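Local coordinates for protein possible glutathione S-transferase (Rhodopseudomonas palustris, PDB 3M8N) that probably catalyses the conjugation of glutathione to electrophilic substrates, at residues H102-E105 against P106-S110; Y152-G156 against Q157-A161; L20-L24 against L25-Y29. All coordinates share one frame; numbering follows the deposited sequence.

How the contacts relate
Contact 3 comes first along the chain and lies in the thioredoxin-like N-terminal domain, where helix 13-24 ends and the chain turns toward strand 29-33. Contacts 1 and 2 follow in that order in the all-helical C-terminal domain: the first is a distorted stretch within helix 87-117, the second the turn and cap that open helix 160-169. The centres of contacts 1 and 2 are about 20 Å apart, those of contacts 2 and 3 about 17 Å, and those of contacts 1 and 3 about 25 Å, on opposite sides of the chain's centre. Helix 160-169 relates all three: contact 2 starts it, and side chains of contacts 1 and 3 pack on it, the latter across the domain interface.

Contact 1 (H102-E105 against P106-S110); sequences HALE and PNIGS
L104 and I108 stand one turn apart on helix 87-117, their CA atoms 5.1 Å from each other, in a stretch where the helix widens into pi-type turns at 102-105 and 106-109 and kinks at P106 and N107, where the regular bonds to H102 O and A103 O are missing. P106 has no N-H to give H102 O, and its ring CG instead rests 3.2 Å from that oxygen. The imidazole of H102 is held from across the dimer, its NE2 bonded to OE2 of E68 of the second subunit. E105 packs beside the proline ring through its CB and CG, the two side chains crossing at about a right angle. Its CG lies anti to the backbone N (chi1 162°), and the bend at chi2 brings the carboxylate to N14, whose ND2 bonds to OE1.

Beyond the kink, the carbonyl of L104 gathers the returning N-H groups. G109 N reaches L104 O at 2.8 Å in a bond five residues long, the signature of the wide turn, while N107 N turns to that oxygen instead of A103 O, approaching at 3.2 Å from well above the carbonyl plane. I108 N adds a weak bond to it. G109 brings no side chain to the spot near E105 O, which leaves the backbone room to close there. One turn on, S110 OG folds back on its own helix and donates to P106 O at 2.6 Å.

L104 CG meets I108 CD1 at 4.3 Å, and the two carry that apolar strip onto helix 160-169, touching L165 and Y168 respectively. L104 and N107 also reach helix 129-146, at A139 and W132, so the kinked stretch packs between helices 160-169 and 129-146.

Contact 2 (Y152-G156 against Q157-A161); sequences YFAAG and QLTIA
The ring of Y152 lies with one face over the peptide that joins Q157 to L158: L158 N stands 3.6 Å above the plane at the ring's centre, and Q157 C sits nearer the rim. On the same side, L158 CD1 reaches ring atom CE1 at 3.9 Å. The ring comes to lie there because its CG is anti to the carbonyl carbon (chi1 -63°). This is the type I' turn and N-cap that lead into helix 160-169, the helix that in glutathione S-transferases starts with an N-capping box of the S/T-x-x-D kind, here T159 to D162. With an alanine at Y152, the 157-158 peptide would probably lose its cover and L158 CD1 its aromatic neighbour.

Chain reversal itself falls to the turn from A154 to Q157, with A155 and G156 at its corner, both at positive phi. It is closed by a weak bond of 3.4 Å from Q157 N to A154 O. The Q157 side chain runs alongside the next residue, where NE2 donates to L158 O at 3.1 Å, from above that carbonyl's plane; NE2 also makes a weak bond to S81 O. Inside the loop, A154 CB faces T159 OG1 at 4.1 Å, and F153 CB touches A161 CB. The F153 ring goes the other way, into an aromatic cluster with W96, H146 and W188, the last met edge-to-face.

D162 binds the two arms together, one carboxylate oxygen taking F153 N and the other T159 N, which is the aspartate's half of the capping box. T159 answers with its own side chain: OG1 sits between the backbone N and the carbonyl carbon (chi1 74°) and accepts a weak bond of 3.3 Å from A161 N.

Contact 3 (L20-L24 against L25-Y29); sequences LALAL and LDAPY
L22 meets Y29 in a CH-pi contact: CD1 stands over the middle of the phenol ring, 3.7 Å from its centroid and only 7° off the normal, so the methyl comes straight down onto the face. L22 CB lies over the same face, toward the rim, 3.7 Å from Y29 CE2, while the second methyl, CD2, rests on A27 CB at 3.8 Å. Thus one leucine, with its two methyls divided between an alanine and a ring, bridges the last turn of the helix and the residues that follow. The tyrosine swings back over it because its CG lies between the backbone N and the carbonyl carbon (chi1 75°). The ring is flanked at its edge, in plane, by A27 O.

What places A27 and Y29 is the end of helix 13-24, a Schellman motif. D26 takes positive phi, and two bonds run back into the final turn: A27 N to L22 O at 2.8 Å, and D26 N to A23 O at 3.0 Å, the latter arriving from above the carbonyl plane. One residue earlier, L25 N still makes the regular helical bond to A21 O, and L25 CG lies 3.2 Å from that same oxygen.

Further out, L22, A27 and Y29 lean on strand 4-8 through Y4 and L6, and L22 and L25 share L76 of helix 69-77. The segment therefore links the helix of a beta-alpha-beta crossover to its second strand, 29-33, at the edge of the N-terminal sheet, with P28 already paired by backbone bonds to L3. On the far side of the helix, L20 and L24 pack against I163 of helix 160-169, in the C-terminal domain.

Contact 1 (H102-E105 against P106-S110)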
loop_
_atom_site.group_PDB
_atom_site.type_symbol
_atom_site.label_atom_id
_atom_site.label_comp_id
_atom_site.label_asym_id
_atom_site.label_seq_id
_atom_site.Cartn_x
_atom_site.Cartn_y
_atom_site.Cartn_z
ATOM N N HIS A 102 3.475 -1.847 -3.728
ATOM C CA HIS A 102 3.543 -2.464 -5.066
ATOM C C HIS A 102 4.936 -2.605 -5.703
ATOM O O HIS A 102 5.096 -3.430 -6.542
ATOM C CB HIS A 102 2.599 -1.777 -6.056
ATOM C CG HIS A 102 3.069 -0.434 -6.498
ATOM N ND1 HIS A 102 3.862 -0.257 -7.604
ATOM C CD2 HIS A 102 2.822 0.800 -6.010
ATOM C CE1 HIS A 102 4.130 1.029 -7.746
ATOM N NE2 HIS A 102 3.520 1.694 -6.785
ATOM N N ALA A 103 5.923 -1.827 -5.261
ATOM C CA ALA A 103 7.287 -1.860 -5.801
ATOM C C ALA A 103 8.359 -2.545 -4.976
ATOM O O ALA A 103 9.175 -3.194 -5.534
ATOM C CB ALA A 103 7.742 -0.484 -6.234
ATOM N N LEU A 104 8.353 -2.451 -3.654
ATOM C CA LEU A 104 9.352 -3.149 -2.783
ATOM C C LEU A 104 8.984 -4.516 -2.255
ATOM O O LEU A 104 9.786 -5.463 -2.389
ATOM C CB LEU A 104 9.787 -2.314 -1.566
ATOM C CG LEU A 104 11.130 -1.633 -1.623
ATOM C CD1 LEU A 104 11.169 -0.697 -2.800
ATOM C CD2 LEU A 104 11.306 -0.875 -0.391
ATOM N N GLU A 105 7.818 -4.599 -1.602
ATOM C CA GLU A 105 7.296 -5.828 -1.090
ATOM C C GLU A 105 7.329 -6.938 -2.120
ATOM O O GLU A 105 7.927 -7.944 -1.862
ATOM C CB GLU A 105 5.865 -5.616 -0.613
ATOM C CG GLU A 105 5.005 -6.922 -0.433
ATOM C CD GLU A 105 4.870 -7.329 1.032
ATOM O OE1 GLU A 105 4.861 -6.425 1.871
ATOM O OE2 GLU A 105 4.765 -8.531 1.350
ATOM N N PRO A 106 6.711 -6.742 -3.298
ATOM C CA PRO A 106 6.655 -7.823 -4.272
ATOM C C PRO A 106 7.986 -8.255 -4.925
ATOM O O PRO A 106 8.039 -9.293 -5.563
ATOM C CB PRO A 106 5.732 -7.265 -5.347
ATOM C CG PRO A 106 5.083 -6.111 -4.705
ATOM C CD PRO A 106 6.085 -5.542 -3.855
ATOM N N ASN A 107 9.031 -7.482 -4.753
ATOM C CA ASN A 107 10.256 -7.739 -5.421
ATOM C C ASN A 107 11.376 -7.914 -4.449
ATOM O O ASN A 107 11.971 -8.987 -4.364
ATOM C CB ASN A 107 10.535 -6.577 -6.352
ATOM C CG ASN A 107 9.516 -6.467 -7.444
ATOM O OD1 ASN A 107 8.875 -5.438 -7.603
ATOM N ND2 ASN A 107 9.357 -7.521 -8.200
ATOM N N ILE A 108 11.662 -6.872 -3.680
ATOM C CA ILE A 108 12.706 -7.021 -2.672
ATOM C C ILE A 108 12.238 -7.873 -1.549
ATOM O O ILE A 108 13.000 -8.653 -0.991
ATOM C CB ILE A 108 13.232 -5.677 -2.133
ATOM C CG1 ILE A 108 13.761 -4.809 -3.287
ATOM C CG2 ILE A 108 14.238 -5.912 -0.999
ATOM C CD1 ILE A 108 14.680 -3.702 -2.866
ATOM N N GLY A 109 10.966 -7.754 -1.222
ATOM C CA GLY A 109 10.397 -8.614 -0.184
ATOM C C GLY A 109 10.316 -10.092 -0.511
ATOM O O GLY A 109 10.592 -10.930 0.352
ATOM N N SER A 110 9.895 -10.420 -1.739
ATOM C CA SER A 110 9.907 -11.814 -2.189
ATOM C C SER A 110 11.323 -12.373 -2.267
ATOM O O SER A 110 11.567 -13.472 -1.838
ATOM C CB SER A 110 9.197 -12.013 -3.532
ATOM O OG SER A 110 8.054 -11.202 -3.792
#

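Contact 2 (Y152-G156 against Q157-A161)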
loop_
_atom_site.group_PDB
_atom_site.type_symbol
_atom_site.label_atom_id
_atom_site.label_comp_id
_atom_site.label_asym_id
_atom_site.label_seq_id
_atom_site.Cartn_x
_atom_site.Cartn_y
_atom_site.Cartn_z
ATOM N N TYR A 152 14.736 12.754 3.571
ATOM C CA TYR A 152 13.652 11.834 3.958
ATOM C C TYR A 152 12.598 11.806 2.909
ATOM O O TYR A 152 12.465 12.764 2.130
ATOM C CB TYR A 152 13.012 12.277 5.272
ATOM C CG TYR A 152 13.946 12.264 6.457
ATOM C CD1 TYR A 152 14.206 11.091 7.144
ATOM C CD2 TYR A 152 14.599 13.446 6.863
ATOM C CE1 TYR A 152 15.069 11.091 8.212
ATOM C CE2 TYR A 152 15.464 13.461 7.928
ATOM C CZ TYR A 152 15.696 12.294 8.600
ATOM O OH TYR A 152 16.546 12.322 9.699
ATOM N N PHE A 153 11.807 10.736 2.910
ATOM C CA PHE A 153 10.849 10.574 1.817
ATOM C C PHE A 153 9.705 11.569 1.807
ATOM O O PHE A 153 9.295 11.998 0.754
ATOM C CB PHE A 153 10.381 9.122 1.654
ATOM C CG PHE A 153 11.391 8.264 0.984
ATOM C CD1 PHE A 153 11.460 8.209 -0.399
ATOM C CD2 PHE A 153 12.314 7.575 1.713
ATOM C CE1 PHE A 153 12.428 7.475 -1.021
ATOM C CE2 PHE A 153 13.250 6.859 1.108
ATOM C CZ PHE A 153 13.322 6.800 -0.255
ATOM N N ALA A 154 9.202 11.984 2.957
ATOM C CA ALA A 154 8.083 12.932 2.951
ATOM C C ALA A 154 8.310 14.024 3.961
ATOM O O ALA A 154 8.849 13.728 5.030
ATOM C CB ALA A 154 6.739 12.167 3.279
ATOM N N ALA A 155 7.872 15.260 3.648
ATOM C CA ALA A 155 7.733 16.326 4.649
ATOM C C ALA A 155 9.054 16.825 5.297
ATOM O O ALA A 155 9.051 17.458 6.369
ATOM C CB ALA A 155 6.779 15.862 5.761
ATOM N N GLY A 156 10.173 16.475 4.678
ATOM C CA GLY A 156 11.476 16.818 5.193
ATOM C C GLY A 156 11.853 16.276 6.532
ATOM O O GLY A 156 12.740 16.817 7.159
ATOM N N GLN A 157 11.253 15.200 6.986
ATOM C CA GLN A 157 11.506 14.738 8.338
ATOM C C GLN A 157 11.223 13.299 8.313
ATOM O O GLN A 157 10.670 12.821 7.321
ATOM C CB GLN A 157 10.560 15.397 9.338
ATOM C CG GLN A 157 9.066 15.105 9.025
ATOM C CD GLN A 157 8.114 15.325 10.193
ATOM O OE1 GLN A 157 7.846 16.460 10.535
ATOM N NE2 GLN A 157 7.554 14.220 10.777
ATOM N N LEU A 158 11.656 12.613 9.365
ATOM C CA LEU A 158 11.353 11.202 9.577
ATOM C C LEU A 158 9.827 11.003 9.794
ATOM O O LEU A 158 9.221 11.647 10.667
ATOM C CB LEU A 158 12.126 10.639 10.748
ATOM C CG LEU A 158 11.994 9.143 10.953
ATOM C CD1 LEU A 158 12.838 8.466 10.012
ATOM C CD2 LEU A 158 12.484 8.746 12.259
ATOM N N THR A 159 9.227 10.134 8.975
ATOM C CA THR A 159 7.816 9.826 9.030
ATOM C C THR A 159 7.726 8.299 8.913
ATOM O O THR A 159 8.761 7.611 8.800
ATOM C CB THR A 159 6.964 10.540 7.967
ATOM O OG1 THR A 159 7.156 9.971 6.698
ATOM C CG2 THR A 159 7.278 11.960 7.844
ATOM N N ILE A 160 6.509 7.770 8.981
ATOM C CA ILE A 160 6.271 6.341 8.789
ATOM C C ILE A 160 6.597 5.848 7.383
ATOM O O ILE A 160 6.834 4.684 7.198
ATOM C CB ILE A 160 4.789 5.876 9.200
ATOM C CG1 ILE A 160 3.772 6.857 8.668
ATOM C CG2 ILE A 160 4.689 5.670 10.647
ATOM C CD1 ILE A 160 2.378 6.259 8.551
ATOM N N ALA A 161 6.609 6.724 6.394
ATOM C CA ALA A 161 7.075 6.372 5.053
ATOM C C ALA A 161 8.491 5.862 5.030
ATOM O O ALA A 161 8.752 4.946 4.289
ATOM C CB ALA A 161 6.976 7.511 4.102
#

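Contact 3 (L20-L24 against L25-Y29)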
loop_
_atom_site.group_PDB
_atom_site.type_symbol
_atom_site.label_atom_id
_atom_site.label_comp_id
_atom_site.label_asym_id
_atom_site.label_seq_id
_atom_site.Cartn_x
_atom_site.Cartn_y
_atom_site.Cartn_z
ATOM N N LEU A 20 9.595 -1.486 14.726
ATOM C CA LEU A 20 10.479 -0.352 14.630
ATOM C C LEU A 20 9.720 0.910 14.998
ATOM O O LEU A 20 10.195 1.698 15.835
ATOM C CB LEU A 20 11.054 -0.226 13.225
ATOM C CG LEU A 20 12.037 0.904 12.954
ATOM C CD1 LEU A 20 13.162 0.882 14.028
ATOM C CD2 LEU A 20 12.589 0.817 11.571
ATOM N N ALA A 21 8.533 1.096 14.399
ATOM C CA ALA A 21 7.638 2.199 14.759
ATOM C C ALA A 21 7.325 2.219 16.247
ATOM O O ALA A 21 7.440 3.247 16.851
ATOM C CB ALA A 21 6.350 2.149 13.924
ATOM N N LEU A 22 6.972 1.088 16.832
ATOM C CA LEU A 22 6.717 1.000 18.241
ATOM C C LEU A 22 7.936 1.369 19.126
ATOM O O LEU A 22 7.750 2.009 20.158
ATOM C CB LEU A 22 6.173 -0.366 18.617
ATOM C CG LEU A 22 4.772 -0.673 18.035
ATOM C CD1 LEU A 22 4.365 -2.092 18.102
ATOM C CD2 LEU A 22 3.733 0.180 18.710
ATOM N N ALA A 23 9.152 0.980 18.719
ATOM C CA ALA A 23 10.379 1.368 19.408
ATOM C C ALA A 23 10.558 2.848 19.271
ATOM O O ALA A 23 10.822 3.496 20.260
ATOM C CB ALA A 23 11.561 0.670 18.845
ATOM N N LEU A 24 10.375 3.394 18.066
ATOM C CA LEU A 24 10.636 4.811 17.862
ATOM C C LEU A 24 9.663 5.699 18.613
ATOM O O LEU A 24 10.043 6.748 19.066
ATOM C CB LEU A 24 10.693 5.169 16.401
ATOM C CG LEU A 24 11.770 4.493 15.620
ATOM C CD1 LEU A 24 11.598 4.878 14.198
ATOM C CD2 LEU A 24 13.054 4.964 16.096
ATOM N N LEU A 25 8.425 5.253 18.744
ATOM C CA LEU A 25 7.359 5.920 19.465
ATOM C C LEU A 25 7.453 5.693 20.969
ATOM O O LEU A 25 6.723 6.277 21.769
ATOM C CB LEU A 25 5.977 5.438 18.974
ATOM C CG LEU A 25 5.690 5.889 17.565
ATOM C CD1 LEU A 25 4.348 5.355 17.116
ATOM C CD2 LEU A 25 5.762 7.354 17.499
ATOM N N ASP A 26 8.376 4.835 21.344
ATOM C CA ASP A 26 8.512 4.384 22.667
ATOM C C ASP A 26 7.172 3.862 23.168
ATOM O O ASP A 26 6.801 4.107 24.290
ATOM C CB ASP A 26 9.067 5.509 23.530
ATOM C CG ASP A 26 9.458 5.032 24.905
ATOM O OD1 ASP A 26 9.802 3.827 25.038
ATOM O OD2 ASP A 26 9.399 5.867 25.846
ATOM N N ALA A 27 6.448 3.094 22.364
ATOM C CA ALA A 27 5.114 2.674 22.744
ATOM C C ALA A 27 5.171 1.320 23.415
ATOM O O ALA A 27 5.775 0.399 22.886
ATOM C CB ALA A 27 4.253 2.638 21.526
ATOM N N PRO A 28 4.535 1.181 24.594
ATOM C CA PRO A 28 4.467 -0.082 25.307
ATOM C C PRO A 28 3.485 -1.112 24.693
ATOM O O PRO A 28 2.311 -0.800 24.414
ATOM C CB PRO A 28 4.005 0.356 26.691
ATOM C CG PRO A 28 3.237 1.571 26.444
ATOM C CD PRO A 28 3.834 2.256 25.315
ATOM N N TYR A 29 3.941 -2.335 24.499
ATOM C CA TYR A 29 3.108 -3.301 23.865
ATOM C C TYR A 29 3.608 -4.662 24.226
ATOM O O TYR A 29 4.713 -4.810 24.716
ATOM C CB TYR A 29 3.115 -3.125 22.324
ATOM C CG TYR A 29 4.370 -3.595 21.631
ATOM C CD1 TYR A 29 4.435 -4.850 20.986
ATOM C CD2 TYR A 29 5.515 -2.785 21.603
ATOM C CE1 TYR A 29 5.613 -5.270 20.357
ATOM C CE2 TYR A 29 6.659 -3.194 20.982
ATOM C CZ TYR A 29 6.717 -4.423 20.375
ATOM O OH TYR A 29 7.870 -4.734 19.756
#